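Local atomic coordinates of hydrogenase maturation factor (Thermoanaerobacter tengcongensis, PDB entry 3VTI), a protein that accepts a carbamoyl group from HypF on sulfur and probably dehydrates it, at the expense of ATP, to a nitrile during maturation of [NiFe]-hydrogenases. Residues Asp176-Asn181 against His272-Asp277; Leu52-Thr57 against Ala94-Glu99; Ile268-Ser271 against Asp277-Ile280. All blocks are in the same frame, centred on the assembly; numbering follows the deposited sequence.

Interaction 1 (Asp176-Asn181 against His272-Asp277); sequences DVAPLN and HEYGKD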
ATOM      1  N   ASP C 176     -12.176  14.909 -11.747  1.00 45.01           N
ATOM      2  CA  ASP C 176     -12.958  16.001 -11.182  1.00 44.89           C
ATOM      3  C   ASP C 176     -12.578  16.299  -9.733  1.00 44.30           C
ATOM      4  O   ASP C 176     -13.291  17.041  -9.062  1.00 44.21           O
ATOM      5  CB  ASP C 176     -14.456  15.688 -11.279  1.00 44.45           C
ATOM      6  CG  ASP C 176     -14.873  14.477 -10.439  1.00 43.73           C
ATOM      7  OD1 ASP C 176     -14.008  13.673 -10.044  1.00 42.08           O
ATOM      8  OD2 ASP C 176     -16.088  14.325 -10.174  1.00 45.17           O
ATOM      9  N   VAL C 177     -11.468  15.710  -9.264  1.00 44.01           N
ATOM     10  CA  VAL C 177     -11.007  15.844  -7.874  0.50 43.05           C
ATOM     11  C   VAL C 177     -11.141  17.264  -7.373  1.00 43.03           C
ATOM     12  O   VAL C 177     -10.572  18.206  -7.952  1.00 44.15           O
ATOM     13  CB  VAL C 177      -9.529  15.423  -7.694  1.00 43.48           C
ATOM     14  CG1 VAL C 177      -9.224  15.162  -6.221  1.00 42.26           C
ATOM     15  CG2 VAL C 177      -9.233  14.197  -8.498  1.00 44.52           C
ATOM     16  N   ALA C 178     -11.894  17.403  -6.286  1.00 42.14           N
ATOM     17  CA  ALA C 178     -12.192  18.693  -5.676  1.00 42.33           C
ATOM     18  C   ALA C 178     -12.651  18.521  -4.228  1.00 41.71           C
ATOM     19  O   ALA C 178     -13.246  17.494  -3.887  1.00 40.82           O
ATOM     20  CB  ALA C 178     -13.254  19.425  -6.486  1.00 42.75           C
ATOM     21  N   PRO C 179     -12.351  19.513  -3.361  1.00 42.33           N
ATOM     22  CA  PRO C 179     -12.933  19.543  -2.020  1.00 42.10           C
ATOM     23  C   PRO C 179     -14.289  20.227  -2.078  1.00 42.53           C
ATOM     24  O   PRO C 179     -14.416  21.321  -2.643  1.00 43.33           O
ATOM     25  CB  PRO C 179     -11.934  20.388  -1.226  1.00 43.11           C
ATOM     26  CG  PRO C 179     -11.364  21.336  -2.236  1.00 43.57           C
ATOM     27  CD  PRO C 179     -11.391  20.617  -3.569  1.00 43.54           C
ATOM     28  N   LEU C 180     -15.296  19.578  -1.507  1.00 42.21           N
ATOM     29  CA  LEU C 180     -16.678  20.035  -1.635  1.00 42.80           C
ATOM     30  C   LEU C 180     -17.229  20.606  -0.347  1.00 43.29           C
ATOM     31  O   LEU C 180     -18.414  20.929  -0.259  1.00 44.36           O
ATOM     32  CB  LEU C 180     -17.583  18.895  -2.107  1.00 42.37           C
ATOM     33  CG  LEU C 180     -17.295  18.280  -3.477  1.00 42.99           C
ATOM     34  CD1 LEU C 180     -18.081  17.003  -3.605  1.00 42.36           C
ATOM     35  CD2 LEU C 180     -17.629  19.251  -4.618  1.00 45.33           C
ATOM     36  N   ASN C 181     -16.379  20.732   0.661  1.00 43.26           N
ATOM     37  CA  ASN C 181     -16.833  21.248   1.942  1.00 44.01           C
ATOM     38  C   ASN C 181     -17.414  22.662   1.843  1.00 45.15           C
ATOM     39  O   ASN C 181     -18.298  23.011   2.622  1.00 46.42           O
ATOM     40  CB  ASN C 181     -15.718  21.186   2.977  1.00 43.96           C
ATOM     41  CG  ASN C 181     -14.524  22.024   2.598  1.00 44.55           C
ATOM     42  OD1 ASN C 181     -14.073  22.007   1.452  1.00 44.06           O
ATOM     43  ND2 ASN C 181     -13.999  22.766   3.565  1.00 45.43           N
ATOM     44  N   HIS C 272     -22.303  27.957  -7.046  1.00 53.11           N
ATOM     45  CA  HIS C 272     -21.008  27.578  -6.486  1.00 51.69           C
ATOM     46  C   HIS C 272     -20.124  26.968  -7.568  1.00 51.19           C
ATOM     47  O   HIS C 272     -20.594  26.187  -8.397  1.00 50.88           O
ATOM     48  CB  HIS C 272     -21.194  26.601  -5.329  1.00 50.11           C
ATOM     49  CG  HIS C 272     -19.931  26.287  -4.588  1.00 48.88           C
ATOM     50  ND1 HIS C 272     -18.991  25.399  -5.061  1.00 46.33           N
ATOM     51  CD2 HIS C 272     -19.458  26.735  -3.402  1.00 48.71           C
ATOM     52  CE1 HIS C 272     -17.990  25.320  -4.202  1.00 45.02           C
ATOM     53  NE2 HIS C 272     -18.252  26.120  -3.186  1.00 46.52           N
ATOM     54  N   GLU C 273     -18.842  27.324  -7.549  1.00 51.57           N
ATOM     55  CA  GLU C 273     -17.880  26.908  -8.583  1.00 51.96           C
ATOM     56  C   GLU C 273     -17.872  25.404  -8.908  1.00 50.04           C
ATOM     57  O   GLU C 273     -17.662  25.033 -10.060  1.00 50.53           O
ATOM     58  CB  GLU C 273     -16.462  27.386  -8.239  1.00 52.54           C
ATOM     59  CG  GLU C 273     -15.863  26.730  -6.991  1.00 53.80           C
ATOM     60  CD  GLU C 273     -14.498  27.283  -6.622  1.00 58.21           C
ATOM     61  OE1 GLU C 273     -13.702  27.605  -7.544  1.00 60.60           O
ATOM     62  OE2 GLU C 273     -14.223  27.386  -5.404  1.00 58.38           O
ATOM     63  N   TYR C 274     -18.104  24.550  -7.912  1.00 48.28           N
ATOM     64  CA  TYR C 274     -18.140  23.096  -8.150  1.00 46.73           C
ATOM     65  C   TYR C 274     -19.549  22.554  -8.354  1.00 46.33           C
ATOM     66  O   TYR C 274     -19.750  21.347  -8.351  1.00 44.89           O
ATOM     67  CB  TYR C 274     -17.445  22.326  -7.018  1.00 45.46           C
ATOM     68  CG  TYR C 274     -15.979  22.653  -6.868  1.00 45.92           C
ATOM     69  CD1 TYR C 274     -15.116  22.590  -7.966  1.00 46.44           C
ATOM     70  CD2 TYR C 274     -15.451  23.037  -5.631  1.00 45.79           C
ATOM     71  CE1 TYR C 274     -13.764  22.906  -7.835  1.00 47.70           C
ATOM     72  CE2 TYR C 274     -14.101  23.347  -5.487  1.00 45.99           C
ATOM     73  CZ  TYR C 274     -13.267  23.282  -6.594  1.00 47.87           C
ATOM     74  OH  TYR C 274     -11.934  23.580  -6.475  1.00 49.50           O
ATOM     75  N   GLY C 275     -20.519  23.453  -8.531  1.00 47.51           N
ATOM     76  CA  GLY C 275     -21.924  23.060  -8.653  1.00 47.15           C
ATOM     77  C   GLY C 275     -22.658  23.570  -9.883  1.00 48.21           C
ATOM     78  O   GLY C 275     -23.882  23.530  -9.925  1.00 48.89           O
ATOM     79  N   LYS C 276     -21.920  24.032 -10.890  1.00 48.50           N
ATOM     80  CA  LYS C 276     -22.524  24.632 -12.088  1.00 49.82           C
ATOM     81  C   LYS C 276     -23.361  23.663 -12.925  1.00 49.74           C
ATOM     82  O   LYS C 276     -24.302  24.080 -13.600  1.00 51.07           O
ATOM     83  CB  LYS C 276     -21.461  25.293 -12.974  1.00 50.61           C
ATOM     84  CG  LYS C 276     -20.704  26.449 -12.331  1.00 51.80           C
ATOM     85  CD  LYS C 276     -21.568  27.700 -12.173  1.00 54.36           C
ATOM     86  CE  LYS C 276     -20.763  28.856 -11.569  1.00 55.58           C
ATOM     87  NZ  LYS C 276     -21.647  29.871 -10.914  1.00 56.60           N
ATOM     88  N   ASP C 277     -23.023  22.378 -12.878  1.00 48.34           N
ATOM     89  CA  ASP C 277     -23.683  21.380 -13.714  1.00 48.59           C
ATOM     90  C   ASP C 277     -24.670  20.557 -12.918  1.00 47.83           C
ATOM     91  O   ASP C 277     -25.094  19.492 -13.371  1.00 47.82           O
ATOM     92  CB  ASP C 277     -22.658  20.451 -14.381  1.00 48.29           C
ATOM     93  CG  ASP C 277     -21.640  21.205 -15.213  1.00 49.75           C
ATOM     94  OD1 ASP C 277     -22.050  22.078 -16.009  1.00 52.78           O
ATOM     95  OD2 ASP C 277     -20.431  20.924 -15.070  1.00 49.75           O
TER

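Interaction 2 (Leu52-Thr57 against Ala94-Glu99); sequences LAVCGT and AEAAKE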
ATOM      1  N   LEU C  52      -6.078  13.867  -4.243  1.00 41.54           N
ATOM      2  CA  LEU C  52      -7.099  12.870  -3.991  1.00 40.23           C
ATOM      3  C   LEU C  52      -7.192  12.522  -2.504  1.00 39.61           C
ATOM      4  O   LEU C  52      -8.276  12.516  -1.926  1.00 38.97           O
ATOM      5  CB  LEU C  52      -6.779  11.633  -4.821  1.00 40.30           C
ATOM      6  CG  LEU C  52      -7.758  10.472  -4.882  1.00 40.68           C
ATOM      7  CD1 LEU C  52      -9.184  10.965  -5.101  1.00 40.15           C
ATOM      8  CD2 LEU C  52      -7.336   9.477  -5.971  1.00 41.05           C
ATOM      9  N   ALA C  53      -6.044  12.249  -1.889  1.00 40.01           N
ATOM     10  CA  ALA C  53      -5.978  11.843  -0.494  1.00 39.10           C
ATOM     11  C   ALA C  53      -6.596  12.892   0.443  1.00 38.70           C
ATOM     12  O   ALA C  53      -7.210  12.549   1.455  1.00 38.11           O
ATOM     13  CB  ALA C  53      -4.545  11.562  -0.114  1.00 39.26           C
ATOM     14  N   VAL C  54      -6.419  14.165   0.107  1.00 38.86           N
ATOM     15  CA  VAL C  54      -6.955  15.242   0.927  1.00 39.31           C
ATOM     16  C   VAL C  54      -8.453  15.407   0.658  1.00 38.69           C
ATOM     17  O   VAL C  54      -9.265  15.284   1.567  1.00 38.71           O
ATOM     18  CB  VAL C  54      -6.217  16.584   0.688  1.00 40.18           C
ATOM     19  CG1 VAL C  54      -6.820  17.691   1.540  1.00 40.13           C
ATOM     20  CG2 VAL C  54      -4.740  16.435   1.000  1.00 41.55           C
ATOM     21  N   CYS C  55      -8.797  15.655  -0.598  1.00 38.65           N
ATOM     22  CA  CYS C  55     -10.159  15.931  -1.003  1.00 38.43           C
ATOM     23  C   CYS C  55     -11.150  14.869  -0.556  1.00 37.88           C
ATOM     24  O   CYS C  55     -12.213  15.185  -0.004  1.00 37.51           O
ATOM     25  CB  CYS C  55     -10.220  16.146  -2.513  1.00 38.88           C
ATOM     26  SG  CYS C  55      -9.434  17.716  -3.001  1.00 40.52           S
ATOM     27  N   GLY C  56     -10.784  13.610  -0.774  1.00 37.40           N
ATOM     28  CA  GLY C  56     -11.657  12.496  -0.426  1.00 36.58           C
ATOM     29  C   GLY C  56     -12.044  12.467   1.035  1.00 36.05           C
ATOM     30  O   GLY C  56     -13.186  12.200   1.383  1.00 35.87           O
ATOM     31  N   THR C  57     -11.075  12.739   1.894  1.00 36.42           N
ATOM     32  CA  THR C  57     -11.306  12.751   3.327  1.00 36.69           C
ATOM     33  C   THR C  57     -11.962  14.047   3.797  1.00 37.25           C
ATOM     34  O   THR C  57     -12.757  14.036   4.740  1.00 37.69           O
ATOM     35  CB  THR C  57     -10.012  12.488   4.074  1.00 37.13           C
ATOM     36  OG1 THR C  57      -9.637  11.121   3.860  1.00 36.87           O
ATOM     37  CG2 THR C  57     -10.178  12.748   5.562  1.00 37.40           C
ATOM     38  N   ALA C  94      -0.664  19.893   0.254  1.00 49.76           N
ATOM     39  CA  ALA C  94      -0.657  21.200   0.906  1.00 50.96           C
ATOM     40  C   ALA C  94      -1.689  22.140   0.272  1.00 50.92           C
ATOM     41  O   ALA C  94      -2.462  22.778   0.985  1.00 50.68           O
ATOM     42  CB  ALA C  94       0.736  21.821   0.881  1.00 52.67           C
ATOM     43  N   GLU C  95      -1.707  22.194  -1.061  1.00 51.34           N
ATOM     44  CA  GLU C  95      -2.620  23.067  -1.800  1.00 52.21           C
ATOM     45  C   GLU C  95      -4.098  22.749  -1.570  1.00 50.63           C
ATOM     46  O   GLU C  95      -4.915  23.659  -1.423  1.00 51.11           O
ATOM     47  CB  GLU C  95      -2.297  23.046  -3.290  1.00 53.04           C
ATOM     48  CG  GLU C  95      -1.027  23.819  -3.633  1.00 57.47           C
ATOM     49  CD  GLU C  95      -0.483  23.499  -5.023  1.00 61.53           C
ATOM     50  OE1 GLU C  95      -0.593  22.328  -5.468  1.00 60.73           O
ATOM     51  OE2 GLU C  95       0.073  24.426  -5.663  1.00 64.47           O
ATOM     52  N   ALA C  96      -4.431  21.462  -1.526  1.00 49.09           N
ATOM     53  CA  ALA C  96      -5.809  21.029  -1.316  1.00 47.79           C
ATOM     54  C   ALA C  96      -6.318  21.338   0.097  1.00 47.67           C
ATOM     55  O   ALA C  96      -7.467  21.755   0.269  1.00 47.20           O
ATOM     56  CB  ALA C  96      -5.954  19.551  -1.629  1.00 46.64           C
ATOM     57  N   ALA C  97      -5.459  21.137   1.098  1.00 48.05           N
ATOM     58  CA  ALA C  97      -5.794  21.457   2.487  1.00 48.50           C
ATOM     59  C   ALA C  97      -6.023  22.955   2.654  1.00 50.16           C
ATOM     60  O   ALA C  97      -6.939  23.375   3.372  1.00 50.34           O
ATOM     61  CB  ALA C  97      -4.710  20.974   3.429  1.00 48.64           C
ATOM     62  N   LYS C  98      -5.202  23.748   1.972  1.00 51.73           N
ATOM     63  CA  LYS C  98      -5.315  25.200   1.983  1.00 53.90           C
ATOM     64  C   LYS C  98      -6.651  25.658   1.381  1.00 53.58           C
ATOM     65  O   LYS C  98      -7.336  26.484   1.968  1.00 54.38           O
ATOM     66  CB  LYS C  98      -4.140  25.817   1.226  1.00 55.59           C
ATOM     67  CG  LYS C  98      -3.695  27.168   1.750  1.00 59.46           C
ATOM     68  CD  LYS C  98      -2.210  27.408   1.468  1.00 63.20           C
ATOM     69  CE  LYS C  98      -2.002  28.197   0.185  1.00 65.08           C
ATOM     70  NZ  LYS C  98      -2.163  29.654   0.435  1.00 68.00           N
ATOM     71  N   GLU C  99      -7.010  25.104   0.222  1.00 52.69           N
ATOM     72  CA  GLU C  99      -8.269  25.424  -0.448  1.00 52.42           C
ATOM     73  C   GLU C  99      -9.458  24.982   0.393  1.00 51.47           C
ATOM     74  O   GLU C  99     -10.442  25.717   0.522  1.00 52.55           O
ATOM     75  CB  GLU C  99      -8.344  24.765  -1.826  1.00 51.75           C
ATOM     76  CG  GLU C  99      -9.474  25.313  -2.708  1.00 51.91           C
ATOM     77  CD  GLU C  99      -9.952  24.335  -3.786  1.00 50.91           C
ATOM     78  OE1 GLU C  99      -9.121  23.586  -4.358  1.00 49.62           O
ATOM     79  OE2 GLU C  99     -11.170  24.327  -4.065  1.00 49.56           O
TER

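Interaction 3 (Ile268-Ser271 against Asp277-Ile280); sequences IMKS and DAEI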
ATOM      1  N   ILE C 268     -28.506  26.860  -4.836  1.00 54.77           N
ATOM      2  CA  ILE C 268     -27.349  26.974  -3.961  1.00 53.72           C
ATOM      3  C   ILE C 268     -26.131  26.332  -4.609  1.00 52.32           C
ATOM      4  O   ILE C 268     -25.030  26.882  -4.542  1.00 52.52           O
ATOM      5  CB  ILE C 268     -27.619  26.355  -2.560  1.00 53.45           C
ATOM      6  CG1 ILE C 268     -28.446  27.312  -1.697  1.00 54.58           C
ATOM      7  CG2 ILE C 268     -26.302  25.990  -1.844  1.00 51.01           C
ATOM      8  CD1 ILE C 268     -29.123  26.645  -0.512  1.00 54.26           C
ATOM      9  N   MET C 269     -26.332  25.178  -5.240  1.00 51.27           N
ATOM     10  CA  MET C 269     -25.246  24.493  -5.928  1.00 49.72           C
ATOM     11  C   MET C 269     -24.836  25.238  -7.184  1.00 50.63           C
ATOM     12  O   MET C 269     -23.660  25.507  -7.369  1.00 50.24           O
ATOM     13  CB  MET C 269     -25.608  23.040  -6.245  1.00 48.39           C
ATOM     14  CG  MET C 269     -25.550  22.149  -5.035  1.00 47.17           C
ATOM     15  SD  MET C 269     -25.818  20.404  -5.386  1.00 47.56           S
ATOM     16  CE  MET C 269     -27.597  20.351  -5.544  1.00 46.16           C
ATOM     17  N   LYS C 270     -25.804  25.599  -8.025  1.00 52.25           N
ATOM     18  CA  LYS C 270     -25.506  26.270  -9.303  1.00 53.77           C
ATOM     19  C   LYS C 270     -24.754  27.600  -9.174  1.00 54.90           C
ATOM     20  O   LYS C 270     -24.175  28.087 -10.145  1.00 55.57           O
ATOM     21  CB  LYS C 270     -26.774  26.452 -10.149  1.00 55.27           C
ATOM     22  CG  LYS C 270     -27.139  25.214 -10.960  1.00 55.48           C
ATOM     23  CD  LYS C 270     -28.002  25.550 -12.171  1.00 57.86           C
ATOM     24  CE  LYS C 270     -28.227  24.314 -13.054  1.00 58.10           C
ATOM     25  NZ  LYS C 270     -26.958  23.689 -13.583  1.00 55.53           N
ATOM     26  N   SER C 271     -24.769  28.178  -7.977  1.00 55.35           N
ATOM     27  CA  SER C 271     -24.101  29.447  -7.734  1.00 56.79           C
ATOM     28  C   SER C 271     -22.743  29.215  -7.064  1.00 55.31           C
ATOM     29  O   SER C 271     -22.113  30.158  -6.575  1.00 56.27           O
ATOM     30  CB  SER C 271     -24.985  30.348  -6.873  1.00 58.45           C
ATOM     31  OG  SER C 271     -25.035  29.850  -5.546  1.00 58.82           O
ATOM     32  N   ASP C 277     -23.023  22.378 -12.878  1.00 48.34           N
ATOM     33  CA  ASP C 277     -23.683  21.380 -13.714  1.00 48.59           C
ATOM     34  C   ASP C 277     -24.670  20.557 -12.918  1.00 47.83           C
ATOM     35  O   ASP C 277     -25.094  19.492 -13.371  1.00 47.82           O
ATOM     36  CB  ASP C 277     -22.658  20.451 -14.381  1.00 48.29           C
ATOM     37  CG  ASP C 277     -21.640  21.205 -15.213  1.00 49.75           C
ATOM     38  OD1 ASP C 277     -22.050  22.078 -16.009  1.00 52.78           O
ATOM     39  OD2 ASP C 277     -20.431  20.924 -15.070  1.00 49.75           O
ATOM     40  N   ALA C 278     -25.034  21.052 -11.734  1.00 47.46           N
ATOM     41  CA  ALA C 278     -25.973  20.351 -10.855  1.00 46.86           C
ATOM     42  C   ALA C 278     -27.331  20.150 -11.502  1.00 48.14           C
ATOM     43  O   ALA C 278     -27.797  20.996 -12.270  1.00 49.45           O
ATOM     44  CB  ALA C 278     -26.125  21.083  -9.540  1.00 46.69           C
ATOM     45  N   GLU C 279     -27.953  19.017 -11.184  1.00 48.01           N
ATOM     46  CA  GLU C 279     -29.303  18.697 -11.638  1.00 49.39           C
ATOM     47  C   GLU C 279     -30.107  17.950 -10.573  1.00 48.96           C
ATOM     48  O   GLU C 279     -29.568  17.147  -9.811  1.00 47.52           O
ATOM     49  CB  GLU C 279     -29.268  17.843 -12.920  1.00 50.03           C
ATOM     50  CG  GLU C 279     -28.521  18.445 -14.122  1.00 52.23           C
ATOM     51  CD  GLU C 279     -29.332  19.475 -14.919  1.00 56.64           C
ATOM     52  OE1 GLU C 279     -28.876  19.826 -16.035  1.00 58.53           O
ATOM     53  OE2 GLU C 279     -30.409  19.932 -14.449  1.00 57.72           O
ATOM     54  N   ILE C 280     -31.405  18.246 -10.530  1.00 50.50           N
ATOM     55  CA  ILE C 280     -32.405  17.379  -9.929  1.00 50.67           C
ATOM     56  C   ILE C 280     -32.449  16.138 -10.822  1.00 50.92           C
ATOM     57  O   ILE C 280     -32.693  16.253 -12.026  1.00 51.73           O
ATOM     58  CB  ILE C 280     -33.797  18.076  -9.928  1.00 52.93           C
ATOM     59  CG1 ILE C 280     -33.773  19.333  -9.038  1.00 53.35           C
ATOM     60  CG2 ILE C 280     -34.916  17.100  -9.526  1.00 52.99           C
ATOM     61  CD1 ILE C 280     -35.056  20.143  -9.050  1.00 53.61           C
TER

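Interaction 1 (Asp176-Asn181 against His272-Asp277)
Ala178 is the first residue of Asp176-Asn181 to meet Tyr274, and it comes from above the ring. Its CB stands 3.8 Å from the centroid of the Tyr274 ring and just 12° off the ring normal, which defines a CH-pi contact over the middle of the face. The opposite face is covered by Glu273 CG, 3.9 Å above the plane of the Tyr274 ring, so the phenol is sandwiched between two aliphatic carbons. Pro179 continues at an oblique position: its O lies 3.5 Å from Tyr274 CE2, while its CD reaches the hydroxyl end. Leu180 then packs at the root of the side chain, with CD2 3.9 Å from Tyr274 CB. The Leu180 side chain is also about 5 Å from that of Asp199, a magnesium ligand, and about 9 Å from the bound magnesium ion, so the segment flanks the metal site.

Tyr274 is presented by a type I turn from His272 to Gly275. Its N donates to His272 ND1 (3.1 Å, N-H...acceptor angle 167°), a nearly straight bond that requires ND1 to act as acceptor. With chi1 at -62°, CG of Tyr274 sits beside the backbone N and the ring extends across the three residues; its OH is hydrogen-bonded to Glu99 of helix 83-100. Outside the contact, Pro179 packs on Cys55 and Val58 of helix 49-60, and Leu180 is the N-cap residue of helix 181-187, while the loop carrying Tyr274 joins helix 262-270 to strand 279-285.

Interaction 2 (Leu52-Thr57 against Ala94-Glu99)
Val54 lays its CB and CG1 against the methyl of Ala96, with Val54 CB 3.8 Å from Ala96 CB. Because CG1 is anti to the backbone N (chi1 179°), that branch extends onward over the neighbouring helix, where Val54 CG1 comes within 3.7 Å of Ala97 N and 4.3 Å of Ala97 CB. Cys55 adds a flanking contact, its SG lying 4.2 Å from Ala96 CB.

The alanines on helix 83-100 are consistent with the close approach: the axes of the two helical segments come within 8.7 Å of each other, and the nearest CA pair, Val54 and Ala96, is 6.3 Å apart. The N-to-C directions differ by 27°, so the helices run roughly parallel, and the side chains that meet between them are apolar.

Met93, one residue before Ala94 on helix 83-100, also packs on Val54. Helix 83-100 is the connection of a beta-alpha-beta crossover, linking the adjacent parallel strands 66-78 and 103-112. Helix 49-60 meets the same mixed sheet through Ala53 and Thr57, both of which touch Phe37 of strand 30-37, and through the hydroxyl of Thr57, hydrogen-bonded to Thr124 of strand 120-130.

Interaction 3 (Ile268-Ser271 against Asp277-Ile280)
Ala278 and Lys270 bury most of the surface in this contact, and they meet through the lysine amine and a backbone carbonyl. Lys270 NZ donates to Ala278 O at 3.1 Å; the amine lies in the carbonyl plane with a C=O...donor angle of 139°, the direction of an oxygen lone pair. The Lys270 chain is extended as far as CE and bent at its last torsion (chi4 -59°), which turns NZ onto the carbonyl, while Lys270 CE comes to 3.4 Å from Ala278 O. The stronger partner of NZ is the carbonyl oxygen of Lys276, so one amine bridges two carbonyls on the way into strand 279-285. Carboxylates stand further off: Lys270 NZ is 5.0 Å from Glu279 OE1 and 5.7 Å from Asp277 OD1. No ion pair forms at these separations, although the acidic surroundings would probably favour the charged amine.

The methyl of Ala278 points toward the helix end and meets an apolar neighbour: its CB is 3.9 Å from Met269 CB. Met269 is buried and continues beyond this pair to touch Leu148 of strand 146-149, while Ala278 also packs on Leu266, about one turn before Lys270 in helix 262-270.

A short loop thus returns the chain from helix 262-270 into strand 279-285. The helix lies against the mixed sheet of the AIR synthase-related C-terminal domain, in which strand 279-285 pairs antiparallel with strand 146-149 and Glu279 shares backbone hydrogen bonds with Ile149.

In the fold
Interactions 1 and 2 are buried and adjoin each other: Cys55 SG of interaction 2 lies 3.4 Å from Pro179 N of interaction 1, beside the tyrosine-glutamate bond that also joins them. One belongs to the C-terminal and the other to the N-terminal AIR synthase-related domain, so this junction ties the N-terminal helix pair to C-terminal loops. Interaction 3 is only partly buried and touches no part of interaction 2, the nearest atoms being about 13 Å apart; it shares Asp277 with interaction 1 and holds the two ends of the loop that presents Tyr274. Chemistry changes accordingly, from apolar helix packing of a valine, a cysteine and alanines, through a CH-pi and aliphatic contact round one tyrosine ring, to a lysine-carbonyl bond.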